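Local coordinates for surface layer protein (Geobacillus stearothermophilus, PDB 2RA1) that forms the crystalline surface layer that coats the bacterial cell, its N-terminal part, described here, probably binding cell-wall polymers, at residues 30-35 with 91-96; 97-102 with 134-139; 240-245 with 292-297; 298-303 with 322-327. All coordinates share one frame; numbering follows the deposited sequence.

Interaction 1: residues 30-35 with 91-96; sequences QFPDIK and ATYIDA
The phenol oxygen of Tyr93, in helix 89-115, reaches the chain just ahead of helix 34-58 through one water: water 1 lies 2.7 Å from Tyr93 OH and donates to Pro32 O at 3.0 Å. From segment 30-35 the same oxygen is otherwise approached by carbon. Phe31 brings CD2 to 3.2 Å from Tyr93 OH, arriving at the edge of the tyrosine ring and near its plane, and Pro32 sets CD 3.4 Å from Tyr93 OH. Tyr93 CG stands anti to the backbone N (chi1 171°), which carries the ring off the helix toward Phe31 and Pro32. On the CE2 flank of the ring, away from Phe31, Ile34 CD1 lies 4.0 Å from Tyr93 CE2, and the same methyl touches Ile94 CG1 at 4.2 Å. Tyr21 of helix 3-28 stacks on the Tyr93 ring, while Leu151 and Leu152 of helix 146-166 lie against Phe31, so the contact belongs to the packing of the helical bundle. Asp33 caps helix 34-58: its OD2 accepts from Lys35 N with the anti lone pair and takes Lys35 NZ, at 2.7 Å, on the syn side. The seam is therefore essentially apolar, with its polar link carried by a bridging water rather than by a direct bond between the segments.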
loop_
_atom_site.group_PDB
_atom_site.type_symbol
_atom_site.label_atom_id
_atom_site.label_comp_id
_atom_site.label_asym_id
_atom_site.label_seq_id
_atom_site.Cartn_x
_atom_site.Cartn_y
_atom_site.Cartn_z
ATOM N N GLN A 30 26.644 33.110 -0.575
ATOM C CA GLN A 30 25.596 33.266 0.429
ATOM C C GLN A 30 24.610 34.348 0.046
ATOM O O GLN A 30 24.833 35.087 -0.906
ATOM C CB GLN A 30 26.212 33.611 1.779
ATOM C CG GLN A 30 27.118 32.528 2.316
ATOM C CD GLN A 30 27.865 32.969 3.547
ATOM O OE1 GLN A 30 29.088 32.877 3.601
ATOM N NE2 GLN A 30 27.136 33.469 4.542
ATOM N N PHE A 31 23.521 34.450 0.797
ATOM C CA PHE A 31 22.540 35.496 0.557
ATOM C C PHE A 31 22.696 36.626 1.564
ATOM O O PHE A 31 23.115 36.396 2.705
ATOM C CB PHE A 31 21.133 34.931 0.660
ATOM C CG PHE A 31 20.851 33.841 -0.332
ATOM C CD1 PHE A 31 20.783 32.520 0.069
ATOM C CD2 PHE A 31 20.680 34.139 -1.671
ATOM C CE1 PHE A 31 20.531 31.511 -0.847
ATOM C CE2 PHE A 31 20.431 33.134 -2.592
ATOM C CZ PHE A 31 20.359 31.815 -2.178
ATOM N N PRO A 32 22.342 37.849 1.158
ATOM C CA PRO A 32 22.366 38.951 2.117
ATOM C C PRO A 32 21.229 38.784 3.109
ATOM O O PRO A 32 20.379 37.922 2.915
ATOM C CB PRO A 32 22.103 40.181 1.243
ATOM C CG PRO A 32 22.266 39.722 -0.147
ATOM C CD PRO A 32 21.892 38.296 -0.161
ATOM N N ASP A 33 21.230 39.567 4.176
ATOM C CA ASP A 33 20.046 39.658 5.008
ATOM C C ASP A 33 18.957 40.254 4.116
ATOM O O ASP A 33 19.191 41.263 3.429
ATOM C CB ASP A 33 20.334 40.550 6.222
ATOM C CG ASP A 33 19.336 40.356 7.351
ATOM O OD1 ASP A 33 19.759 39.873 8.410
ATOM O OD2 ASP A 33 18.148 40.698 7.200
ATOM N N ILE A 34 17.774 39.640 4.105
ATOM C CA ILE A 34 16.699 40.126 3.240
ATOM C C ILE A 34 16.330 41.573 3.574
ATOM O O ILE A 34 15.793 42.290 2.750
ATOM C CB ILE A 34 15.434 39.246 3.326
ATOM C CG1 ILE A 34 14.470 39.589 2.177
ATOM C CG2 ILE A 34 14.746 39.370 4.678
ATOM C CD1 ILE A 34 15.054 39.267 0.818
ATOM N N LYS A 35 16.620 41.989 4.798
ATOM C CA LYS A 35 16.215 43.302 5.266
ATOM C C LYS A 35 17.129 44.392 4.710
ATOM O O LYS A 35 16.695 45.528 4.529
ATOM C CB LYS A 35 16.178 43.342 6.803
ATOM C CG LYS A 35 15.102 42.451 7.419
ATOM C CD LYS A 35 15.045 42.612 8.916
ATOM C CE LYS A 35 16.402 42.299 9.551
ATOM N NZ LYS A 35 16.721 40.835 9.448
ATOM N N ALA A 91 13.101 42.889 -7.192
ATOM C CA ALA A 91 11.773 42.411 -6.793
ATOM C C ALA A 91 11.595 40.904 -6.992
ATOM O O ALA A 91 10.984 40.245 -6.165
ATOM C CB ALA A 91 10.674 43.183 -7.516
ATOM N N THR A 92 12.138 40.354 -8.073
ATOM C CA THR A 92 12.035 38.917 -8.288
ATOM C C THR A 92 12.864 38.113 -7.288
ATOM O O THR A 92 12.439 37.042 -6.837
ATOM C CB THR A 92 12.425 38.488 -9.720
ATOM O OG1 THR A 92 13.766 38.915 -10.022
ATOM C CG2 THR A 92 11.411 39.016 -10.744
ATOM N N TYR A 93 14.049 38.629 -6.970
ATOM C CA TYR A 93 14.907 38.044 -5.956
ATOM C C TYR A 93 14.230 38.050 -4.594
ATOM O O TYR A 93 14.221 37.031 -3.904
ATOM C CB TYR A 93 16.234 38.792 -5.822
ATOM C CG TYR A 93 17.001 38.307 -4.611
ATOM C CD1 TYR A 93 17.869 37.231 -4.712
ATOM C CD2 TYR A 93 16.814 38.884 -3.366
ATOM C CE1 TYR A 93 18.553 36.767 -3.624
ATOM C CE2 TYR A 93 17.497 38.418 -2.252
ATOM C CZ TYR A 93 18.360 37.354 -2.387
ATOM O OH TYR A 93 19.047 36.858 -1.304
ATOM N N ILE A 94 13.679 39.201 -4.205
ATOM C CA ILE A 94 12.998 39.289 -2.921
ATOM C C ILE A 94 11.909 38.225 -2.821
ATOM O O ILE A 94 11.878 37.457 -1.858
ATOM C CB ILE A 94 12.439 40.696 -2.636
ATOM C CG1 ILE A 94 13.592 41.662 -2.346
ATOM C CG2 ILE A 94 11.502 40.679 -1.426
ATOM C CD1 ILE A 94 13.193 43.138 -2.391
ATOM N N ASP A 95 11.043 38.172 -3.833
ATOM C CA ASP A 95 9.929 37.218 -3.889
ATOM C C ASP A 95 10.362 35.766 -3.825
ATOM O O ASP A 95 9.681 34.942 -3.236
ATOM C CB ASP A 95 9.123 37.414 -5.176
ATOM C CG ASP A 95 8.350 38.725 -5.194
ATOM O OD1 ASP A 95 8.357 39.473 -4.184
ATOM O OD2 ASP A 95 7.722 38.998 -6.234
ATOM N N ALA A 96 11.486 35.463 -4.464
ATOM C CA ALA A 96 12.012 34.107 -4.508
ATOM C C ALA A 96 12.702 33.752 -3.201
ATOM O O ALA A 96 12.583 32.627 -2.709
ATOM C CB ALA A 96 12.975 33.960 -5.672
HETATM O O HOH W 1 18.031 37.661 1.120
#

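Interaction 2: residues 97-102 with 134-139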
loop_
_atom_site.group_PDB
_atom_site.type_symbol
_atom_site.label_atom_id
_atom_site.label_comp_id
_atom_site.label_asym_id
_atom_site.label_seq_id
_atom_site.Cartn_x
_atom_site.Cartn_y
_atom_site.Cartn_z
ATOM N N TYR A 97 13.434 34.710 -2.643
ATOM C CA TYR A 97 14.070 34.476 -1.366
ATOM C C TYR A 97 13.009 34.264 -0.282
ATOM O O TYR A 97 13.136 33.380 0.555
ATOM C CB TYR A 97 15.012 35.624 -0.979
ATOM C CG TYR A 97 15.747 35.350 0.306
ATOM C CD1 TYR A 97 16.972 34.702 0.296
ATOM C CD2 TYR A 97 15.203 35.714 1.537
ATOM C CE1 TYR A 97 17.646 34.427 1.486
ATOM C CE2 TYR A 97 15.872 35.452 2.725
ATOM C CZ TYR A 97 17.094 34.802 2.688
ATOM O OH TYR A 97 17.775 34.528 3.861
ATOM N N ASN A 98 11.981 35.102 -0.296
ATOM C CA ASN A 98 10.842 34.949 0.583
ATOM C C ASN A 98 10.093 33.627 0.344
ATOM O O ASN A 98 9.679 32.957 1.290
ATOM C CB ASN A 98 9.888 36.123 0.392
ATOM C CG ASN A 98 10.421 37.418 0.986
ATOM O OD1 ASN A 98 11.383 37.415 1.751
ATOM N ND2 ASN A 98 9.785 38.529 0.645
ATOM N N TYR A 99 9.921 33.239 -0.915
ATOM C CA TYR A 99 9.265 31.975 -1.194
ATOM C C TYR A 99 10.089 30.839 -0.602
ATOM O O TYR A 99 9.559 29.951 0.069
ATOM C CB TYR A 99 9.098 31.764 -2.686
ATOM C CG TYR A 99 8.804 30.326 -3.079
ATOM C CD1 TYR A 99 7.580 29.750 -2.804
ATOM C CD2 TYR A 99 9.762 29.548 -3.718
ATOM C CE1 TYR A 99 7.299 28.442 -3.156
ATOM C CE2 TYR A 99 9.495 28.244 -4.089
ATOM C CZ TYR A 99 8.257 27.690 -3.807
ATOM O OH TYR A 99 7.974 26.375 -4.173
ATOM N N ALA A 100 11.390 30.894 -0.847
ATOM C CA ALA A 100 12.326 29.868 -0.412
ATOM C C ALA A 100 12.460 29.727 1.118
ATOM O O ALA A 100 12.592 28.612 1.620
ATOM C CB ALA A 100 13.684 30.095 -1.056
ATOM N N THR A 101 12.416 30.838 1.852
ATOM C CA THR A 101 12.558 30.780 3.311
ATOM C C THR A 101 11.251 30.383 3.971
ATOM O O THR A 101 11.252 29.862 5.096
ATOM C CB THR A 101 13.055 32.120 3.949
ATOM O OG1 THR A 101 12.058 33.137 3.800
ATOM C CG2 THR A 101 14.334 32.568 3.322
ATOM N N LYS A 102 10.136 30.645 3.287
ATOM C CA LYS A 102 8.859 30.091 3.731
ATOM C C LYS A 102 8.874 28.565 3.562
ATOM O O LYS A 102 8.483 27.827 4.450
ATOM C CB LYS A 102 7.687 30.705 2.990
ATOM C CG LYS A 102 6.349 30.284 3.550
ATOM C CD LYS A 102 5.200 30.810 2.691
ATOM C CE LYS A 102 3.851 30.576 3.366
ATOM N NZ LYS A 102 2.708 31.049 2.517
ATOM N N LYS A 134 4.514 22.792 -5.713
ATOM C CA LYS A 134 3.986 22.541 -7.055
ATOM C C LYS A 134 3.594 23.826 -7.778
ATOM O O LYS A 134 3.977 24.051 -8.925
ATOM C CB LYS A 134 2.805 21.558 -7.027
ATOM C CG LYS A 134 2.536 20.912 -8.378
ATOM C CD LYS A 134 1.561 19.745 -8.258
ATOM C CE LYS A 134 1.773 18.704 -9.373
ATOM N NZ LYS A 134 2.094 19.323 -10.696
ATOM N N THR A 135 2.844 24.674 -7.097
ATOM C CA THR A 135 2.252 25.834 -7.750
ATOM C C THR A 135 3.138 27.080 -7.786
ATOM O O THR A 135 2.993 27.905 -8.677
ATOM C CB THR A 135 0.914 26.216 -7.101
ATOM O OG1 THR A 135 1.143 26.626 -5.748
ATOM C CG2 THR A 135 -0.024 25.033 -7.117
ATOM N N ARG A 136 4.052 27.224 -6.837
ATOM C CA ARG A 136 4.739 28.499 -6.691
ATOM C C ARG A 136 6.232 28.440 -6.962
ATOM O O ARG A 136 6.932 29.446 -6.809
ATOM C CB ARG A 136 4.436 29.149 -5.332
ATOM C CG ARG A 136 2.962 29.525 -5.174
ATOM C CD ARG A 136 2.616 30.097 -3.785
ATOM N NE ARG A 136 3.115 31.457 -3.621
ATOM C CZ ARG A 136 3.927 31.853 -2.647
ATOM N NH1 ARG A 136 4.330 31.002 -1.713
ATOM N NH2 ARG A 136 4.326 33.114 -2.597
ATOM N N THR A 137 6.729 27.289 -7.396
ATOM C CA THR A 137 8.151 27.224 -7.696
ATOM C C THR A 137 8.526 28.073 -8.902
ATOM O O THR A 137 9.703 28.384 -9.094
ATOM C CB THR A 137 8.667 25.802 -7.920
ATOM O OG1 THR A 137 7.753 25.090 -8.771
ATOM C CG2 THR A 137 8.852 25.095 -6.587
ATOM N N VAL A 138 7.535 28.427 -9.716
ATOM C CA VAL A 138 7.767 29.306 -10.856
ATOM C C VAL A 138 8.392 30.654 -10.413
ATOM O O VAL A 138 9.149 31.288 -11.163
ATOM C CB VAL A 138 6.465 29.556 -11.601
ATOM C CG1 VAL A 138 5.383 29.989 -10.617
ATOM C CG2 VAL A 138 6.671 30.599 -12.703
ATOM N N ILE A 139 8.067 31.080 -9.194
ATOM C CA ILE A 139 8.664 32.269 -8.594
ATOM C C ILE A 139 10.180 32.220 -8.725
ATOM O O ILE A 139 10.830 33.224 -9.023
ATOM C CB ILE A 139 8.269 32.395 -7.098
ATOM C CG1 ILE A 139 6.771 32.678 -6.967
ATOM C CG2 ILE A 139 9.051 33.498 -6.412
ATOM C CD1 ILE A 139 6.322 32.996 -5.559
#
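Tyr99 of helix 89-115 lies against the junction between helices 119-135 and 138-141, a packing contact within the triple coiled-coil part of the protein. With CG anti to the backbone N (chi1 163°), the ring extends away from its helix and runs past Arg136 in the opposite sense. The carbonyl oxygen of Arg136 sits 3.7 Å above the centre of one face of the Tyr99 ring. On the same residue CB comes within 3.7 Å of Tyr99 CE1, and the chain, bent at chi3 (74°), folds back until Arg136 NH1 is 3.6 Å from Tyr99 CD1, in the plane of the ring at its edge. The guanidinium plane stands at 81° to the ring, and with NH1 at the ring edge the cation does not lie over the face as a cation-pi contact would need. The polar ends gather on Glu132, one turn back from Arg136: its carboxylate forms salt bridges with both Arg136 NH1 and Lys102 NZ, and its backbone O is hydrogen-bonded to Tyr99 OH. Replacing Tyr99 by an alanine would probably leave Glu132 O without this hydroxyl partner and uncover the backbone at Arg136. At the root of the ring, where the side chain leaves helix 89-115, Ile139 CG2 lies 4.1 Å from Tyr99 CB.

Interaction 3: residues 240-245 with 292-297; sequences DSTSFK and YDTLVD
A type I beta turn from Asp240 to Ser243 presents the carbonyl of Ser241 to the loop 292-297, where Leu295 N donates to Ser241 O at 2.7 Å, nearly straight (166°) and in the carbonyl plane. The CA of Thr294 approaches the same oxygen as a CA-H...O contact. Leu295 also covers this carbonyl with its side chain: Leu295 CG is 3.3 Å from Ser241 O, and CD1 reaches on to Asp240 O at 3.4 Å. CG lies anti to the carbonyl carbon (chi1 -55°), which turns the branched end toward the turn. The two threonine methyls touch more loosely: Thr294 CG2 is 4.1 Å from Ser241 CB, and Thr242 CG2 is 3.8 Å from Asp293 O. Within the turn, Asp240 OD1 accepts from Thr242 N at 2.8 Å, from above the carboxylate plane, to make an Asx turn, and this bond is likely to restrict rotation of the carboxylate. On the loop side, Asp293 OD1 accepts from Tyr274 N of strand 272-280. The turn is the hairpin connection between strands 233-240 and 243-248 at one side of the antiparallel sheet of the Ig-like domain, while the loop joins strands 286-291 and 300-305; Leu295 rests on Leu273 of strand 272-280 and on Tyr325.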
loop_
_atom_site.group_PDB
_atom_site.type_symbol
_atom_site.label_atom_id
_atom_site.label_comp_id
_atom_site.label_asym_id
_atom_site.label_seq_id
_atom_site.Cartn_x
_atom_site.Cartn_y
_atom_site.Cartn_z
ATOM N N ASP A 240 -15.169 -37.328 1.974
ATOM C CA ASP A 240 -15.226 -38.762 1.772
ATOM C C ASP A 240 -16.687 -39.139 1.541
ATOM O O ASP A 240 -17.519 -38.278 1.251
ATOM C CB ASP A 240 -14.648 -39.499 2.985
ATOM C CG ASP A 240 -15.337 -39.127 4.277
ATOM O OD1 ASP A 240 -16.505 -38.705 4.232
ATOM O OD2 ASP A 240 -14.714 -39.257 5.346
ATOM N N SER A 241 -17.010 -40.417 1.681
ATOM C CA SER A 241 -18.360 -40.874 1.372
ATOM C C SER A 241 -19.359 -40.617 2.494
ATOM O O SER A 241 -20.539 -40.886 2.334
ATOM C CB SER A 241 -18.366 -42.362 1.005
ATOM O OG SER A 241 -17.927 -43.153 2.094
ATOM N N THR A 242 -18.900 -40.092 3.621
ATOM C CA THR A 242 -19.805 -39.820 4.739
ATOM C C THR A 242 -19.588 -38.453 5.386
ATOM O O THR A 242 -19.949 -38.239 6.550
ATOM C CB THR A 242 -19.707 -40.894 5.825
ATOM O OG1 THR A 242 -18.340 -41.045 6.216
ATOM C CG2 THR A 242 -20.253 -42.221 5.314
ATOM N N SER A 243 -19.014 -37.523 4.629
ATOM C CA SER A 243 -18.769 -36.191 5.161
ATOM C C SER A 243 -18.515 -35.169 4.065
ATOM O O SER A 243 -18.090 -35.510 2.961
ATOM C CB SER A 243 -17.595 -36.204 6.146
ATOM O OG SER A 243 -16.391 -36.565 5.493
ATOM N N PHE A 244 -18.786 -33.909 4.387
ATOM C CA PHE A 244 -18.540 -32.821 3.461
ATOM C C PHE A 244 -18.042 -31.584 4.196
ATOM O O PHE A 244 -18.244 -31.436 5.395
ATOM C CB PHE A 244 -19.788 -32.506 2.613
ATOM C CG PHE A 244 -20.927 -31.918 3.394
ATOM C CD1 PHE A 244 -20.987 -30.559 3.636
ATOM C CD2 PHE A 244 -21.940 -32.724 3.874
ATOM C CE1 PHE A 244 -22.039 -30.015 4.357
ATOM C CE2 PHE A 244 -22.986 -32.200 4.593
ATOM C CZ PHE A 244 -23.045 -30.843 4.836
ATOM N N LYS A 245 -17.374 -30.712 3.451
ATOM C CA LYS A 245 -16.808 -29.484 3.978
ATOM C C LYS A 245 -17.728 -28.318 3.663
ATOM O O LYS A 245 -18.198 -28.182 2.535
ATOM C CB LYS A 245 -15.446 -29.241 3.329
ATOM C CG LYS A 245 -14.736 -27.986 3.773
ATOM C CD LYS A 245 -13.491 -27.798 2.943
ATOM C CE LYS A 245 -12.592 -26.687 3.471
ATOM N NZ LYS A 245 -11.371 -26.526 2.614
ATOM N N TYR A 292 -24.703 -39.755 8.832
ATOM C CA TYR A 292 -24.990 -41.140 9.141
ATOM C C TYR A 292 -25.019 -41.921 7.839
ATOM O O TYR A 292 -24.547 -43.051 7.754
ATOM C CB TYR A 292 -26.353 -41.268 9.839
ATOM C CG TYR A 292 -26.322 -40.940 11.309
ATOM C CD1 TYR A 292 -27.035 -39.862 11.821
ATOM C CD2 TYR A 292 -25.574 -41.704 12.188
ATOM C CE1 TYR A 292 -27.003 -39.556 13.170
ATOM C CE2 TYR A 292 -25.531 -41.406 13.536
ATOM C CZ TYR A 292 -26.243 -40.333 14.027
ATOM O OH TYR A 292 -26.198 -40.046 15.377
ATOM N N ASP A 293 -25.592 -41.304 6.819
ATOM C CA ASP A 293 -25.835 -41.986 5.567
ATOM C C ASP A 293 -24.656 -41.824 4.629
ATOM O O ASP A 293 -23.801 -40.966 4.822
ATOM C CB ASP A 293 -27.135 -41.475 4.944
ATOM C CG ASP A 293 -28.325 -41.657 5.870
ATOM O OD1 ASP A 293 -28.965 -40.657 6.246
ATOM O OD2 ASP A 293 -28.597 -42.805 6.258
ATOM N N THR A 294 -24.620 -42.678 3.616
ATOM C CA THR A 294 -23.483 -42.781 2.723
ATOM C C THR A 294 -23.755 -42.095 1.387
ATOM O O THR A 294 -24.848 -42.208 0.820
ATOM C CB THR A 294 -23.145 -44.249 2.468
ATOM O OG1 THR A 294 -23.069 -44.935 3.725
ATOM C CG2 THR A 294 -21.812 -44.368 1.735
ATOM N N LEU A 295 -22.756 -41.375 0.890
ATOM C CA LEU A 295 -22.889 -40.651 -0.363
ATOM C C LEU A 295 -22.572 -41.566 -1.543
ATOM O O LEU A 295 -21.579 -42.297 -1.528
ATOM C CB LEU A 295 -21.964 -39.423 -0.378
ATOM C CG LEU A 295 -22.104 -38.424 0.778
ATOM C CD1 LEU A 295 -20.851 -37.571 0.949
ATOM C CD2 LEU A 295 -23.327 -37.553 0.574
ATOM N N VAL A 296 -23.418 -41.503 -2.569
ATOM C CA VAL A 296 -23.253 -42.279 -3.787
ATOM C C VAL A 296 -22.332 -41.605 -4.800
ATOM O O VAL A 296 -22.543 -40.459 -5.208
ATOM C CB VAL A 296 -24.624 -42.547 -4.447
ATOM C CG1 VAL A 296 -24.464 -43.360 -5.718
ATOM C CG2 VAL A 296 -25.530 -43.258 -3.465
ATOM N N ASP A 297 -21.314 -42.349 -5.208
ATOM C CA ASP A 297 -20.388 -41.931 -6.244
ATOM C C ASP A 297 -21.144 -41.365 -7.447
ATOM O O ASP A 297 -22.073 -41.986 -7.957
ATOM C CB ASP A 297 -19.531 -43.144 -6.644
ATOM C CG ASP A 297 -18.431 -42.800 -7.624
ATOM O OD1 ASP A 297 -17.751 -43.736 -8.091
ATOM O OD2 ASP A 297 -18.243 -41.604 -7.929
#

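Interaction 4: residues 298-303 with 322-327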
loop_
_atom_site.group_PDB
_atom_site.type_symbol
_atom_site.label_atom_id
_atom_site.label_comp_id
_atom_site.label_asym_id
_atom_site.label_seq_id
_atom_site.Cartn_x
_atom_site.Cartn_y
_atom_site.Cartn_z
ATOM N N GLY A 298 -20.741 -40.173 -7.882
ATOM C CA GLY A 298 -21.295 -39.539 -9.067
ATOM C C GLY A 298 -22.598 -38.788 -8.861
ATOM O O GLY A 298 -23.203 -38.318 -9.823
ATOM N N LYS A 299 -23.035 -38.667 -7.610
ATOM C CA LYS A 299 -24.283 -37.976 -7.308
ATOM C C LYS A 299 -24.079 -36.557 -6.799
ATOM O O LYS A 299 -23.057 -36.231 -6.204
ATOM C CB LYS A 299 -25.123 -38.771 -6.306
ATOM C CG LYS A 299 -25.737 -40.043 -6.878
ATOM C CD LYS A 299 -26.719 -39.706 -7.979
ATOM C CE LYS A 299 -26.701 -40.728 -9.097
ATOM N NZ LYS A 299 -27.425 -40.211 -10.306
ATOM N N THR A 300 -25.078 -35.716 -7.037
ATOM C CA THR A 300 -25.039 -34.329 -6.606
ATOM C C THR A 300 -25.991 -34.160 -5.421
ATOM O O THR A 300 -27.067 -34.776 -5.368
ATOM C CB THR A 300 -25.398 -33.383 -7.779
ATOM O OG1 THR A 300 -24.405 -33.509 -8.811
ATOM C CG2 THR A 300 -25.450 -31.941 -7.320
ATOM N N TYR A 301 -25.578 -33.353 -4.453
ATOM C CA TYR A 301 -26.333 -33.219 -3.217
ATOM C C TYR A 301 -26.569 -31.769 -2.953
ATOM O O TYR A 301 -25.702 -30.935 -3.202
ATOM C CB TYR A 301 -25.581 -33.867 -2.034
ATOM C CG TYR A 301 -25.599 -35.378 -2.098
ATOM C CD1 TYR A 301 -24.680 -36.070 -2.882
ATOM C CD2 TYR A 301 -26.559 -36.113 -1.412
ATOM C CE1 TYR A 301 -24.705 -37.453 -2.966
ATOM C CE2 TYR A 301 -26.595 -37.496 -1.497
ATOM C CZ TYR A 301 -25.667 -38.159 -2.274
ATOM O OH TYR A 301 -25.705 -39.536 -2.364
ATOM N N THR A 302 -27.756 -31.450 -2.463
ATOM C CA THR A 302 -28.024 -30.066 -2.101
ATOM C C THR A 302 -28.077 -29.864 -0.562
ATOM O O THR A 302 -28.788 -30.560 0.163
ATOM C CB THR A 302 -29.215 -29.459 -2.929
ATOM O OG1 THR A 302 -29.907 -28.478 -2.161
ATOM C CG2 THR A 302 -30.185 -30.526 -3.348
ATOM N N VAL A 303 -27.268 -28.918 -0.095
ATOM C CA VAL A 303 -27.111 -28.602 1.315
ATOM C C VAL A 303 -27.787 -27.286 1.682
ATOM O O VAL A 303 -27.319 -26.205 1.326
ATOM C CB VAL A 303 -25.625 -28.456 1.667
ATOM C CG1 VAL A 303 -25.452 -28.161 3.162
ATOM C CG2 VAL A 303 -24.828 -29.707 1.213
ATOM N N GLU A 322 -24.681 -26.712 -3.360
ATOM C CA GLU A 322 -24.516 -28.117 -3.719
ATOM C C GLU A 322 -23.054 -28.533 -3.885
ATOM O O GLU A 322 -22.146 -27.703 -3.998
ATOM C CB GLU A 322 -25.363 -28.506 -4.952
ATOM C CG GLU A 322 -25.169 -27.640 -6.201
ATOM C CD GLU A 322 -25.951 -28.155 -7.423
ATOM O OE1 GLU A 322 -25.298 -28.456 -8.457
ATOM O OE2 GLU A 322 -27.204 -28.255 -7.352
ATOM N N PHE A 323 -22.843 -29.840 -3.845
ATOM C CA PHE A 323 -21.562 -30.437 -4.189
ATOM C C PHE A 323 -21.897 -31.764 -4.842
ATOM O O PHE A 323 -23.036 -32.244 -4.745
ATOM C CB PHE A 323 -20.695 -30.657 -2.943
ATOM C CG PHE A 323 -21.258 -31.667 -1.988
ATOM C CD1 PHE A 323 -21.055 -33.028 -2.194
ATOM C CD2 PHE A 323 -22.011 -31.262 -0.896
ATOM C CE1 PHE A 323 -21.583 -33.971 -1.315
ATOM C CE2 PHE A 323 -22.549 -32.195 -0.018
ATOM C CZ PHE A 323 -22.334 -33.553 -0.224
ATOM N N THR A 324 -20.914 -32.342 -5.519
ATOM C CA THR A 324 -21.096 -33.590 -6.239
ATOM C C THR A 324 -20.005 -34.477 -5.730
ATOM O O THR A 324 -18.850 -34.041 -5.627
ATOM C CB THR A 324 -20.916 -33.400 -7.770
ATOM O OG1 THR A 324 -21.841 -32.418 -8.243
ATOM C CG2 THR A 324 -21.168 -34.705 -8.528
ATOM N N TYR A 325 -20.361 -35.706 -5.382
ATOM C CA TYR A 325 -19.388 -36.654 -4.846
ATOM C C TYR A 325 -18.814 -37.528 -5.955
ATOM O O TYR A 325 -19.553 -38.174 -6.689
ATOM C CB TYR A 325 -20.022 -37.513 -3.750
ATOM C CG TYR A 325 -19.119 -38.614 -3.252
ATOM C CD1 TYR A 325 -17.858 -38.327 -2.738
ATOM C CD2 TYR A 325 -19.523 -39.938 -3.296
ATOM C CE1 TYR A 325 -17.025 -39.331 -2.291
ATOM C CE2 TYR A 325 -18.697 -40.948 -2.856
ATOM C CZ TYR A 325 -17.452 -40.642 -2.356
ATOM O OH TYR A 325 -16.639 -41.653 -1.919
ATOM N N ASN A 326 -17.492 -37.521 -6.086
ATOM C CA ASN A 326 -16.807 -38.372 -7.050
ATOM C C ASN A 326 -15.666 -39.128 -6.393
ATOM O O ASN A 326 -14.717 -38.535 -5.871
ATOM C CB ASN A 326 -16.263 -37.555 -8.211
ATOM C CG ASN A 326 -17.356 -36.955 -9.060
ATOM O OD1 ASN A 326 -18.174 -37.671 -9.638
ATOM N ND2 ASN A 326 -17.383 -35.629 -9.134
ATOM N N LYS A 327 -15.774 -40.449 -6.409
ATOM C CA LYS A 327 -14.717 -41.315 -5.919
ATOM C C LYS A 327 -13.721 -41.556 -7.052
ATOM O O LYS A 327 -14.060 -42.199 -8.047
ATOM C CB LYS A 327 -15.322 -42.640 -5.464
ATOM C CG LYS A 327 -14.684 -43.198 -4.224
ATOM C CD LYS A 327 -14.413 -44.681 -4.354
ATOM C CE LYS A 327 -13.370 -45.094 -3.326
ATOM N NZ LYS A 327 -12.352 -44.007 -3.132
#
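Strands 300-305 and 319-324 form an antiparallel pair at an outer side of the sheet in the Ig-like domain, with 319-324 as the end strand. Tyr301 and Phe323 make the hydrogen-bonded pair, Tyr301 N reaching Phe323 O at 2.8 Å and Phe323 N reaching Tyr301 O at 3.1 Å. Further backbone bonds follow, Tyr325 N to Lys299 O and Gly298 N to Tyr325 O. On the face carrying Tyr301 and Phe323, Tyr301 CB lies over one face of the Phe323 ring, 4.1 Å from its centroid, a CH-pi contact; the ring planes are only 19° apart, but the rings are displaced, with little of one above the other. Phe323 CG sits between its backbone N and carbonyl carbon (chi1 66°), which brings the ring across to the partner strand, where Val303 CG2 meets its edge at 3.6 Å from Phe323 CE2. Val236 and Ala238 of strand 233-240 also touch this ring, and replacing Phe323 by an alanine would probably open a gap between them and Tyr301. On the other face the hydroxyls of Thr300 and Thr324 are hydrogen-bonded, OG1 to OG1 at 2.8 Å, and Thr300 CG2 touches Glu322 OE1, whose carboxylate pairs with Lys267. The pair is thus two-sided: apolar and aromatic toward the domain interior, polar and charged on the face of the threonines.

How the interactions relate
From the N terminus, interaction 1 brings the start of helix 34-58 onto helix 89-115, closing a loop of 55 intervening residues, mostly helical. Interaction 2 begins at the next residue, one step further along helix 89-115, and closes a shorter loop through helix 119-135; the two touch where Phe31 and Ile34 meet Tyr97. Far along the molecule, with centres 71 to 86 Å from the first two, interactions 3 and 4 belong to the Ig-like domain. Interaction 3 closes a loop of 46 residues, tying the hairpin turn between strands 233-240 and 243-248 to the loop after strand 286-291. Interaction 4 follows directly, closing the smallest loop. They meet through Val296 N and Tyr301 OH. All four loops succeed one another, none nested or crossed.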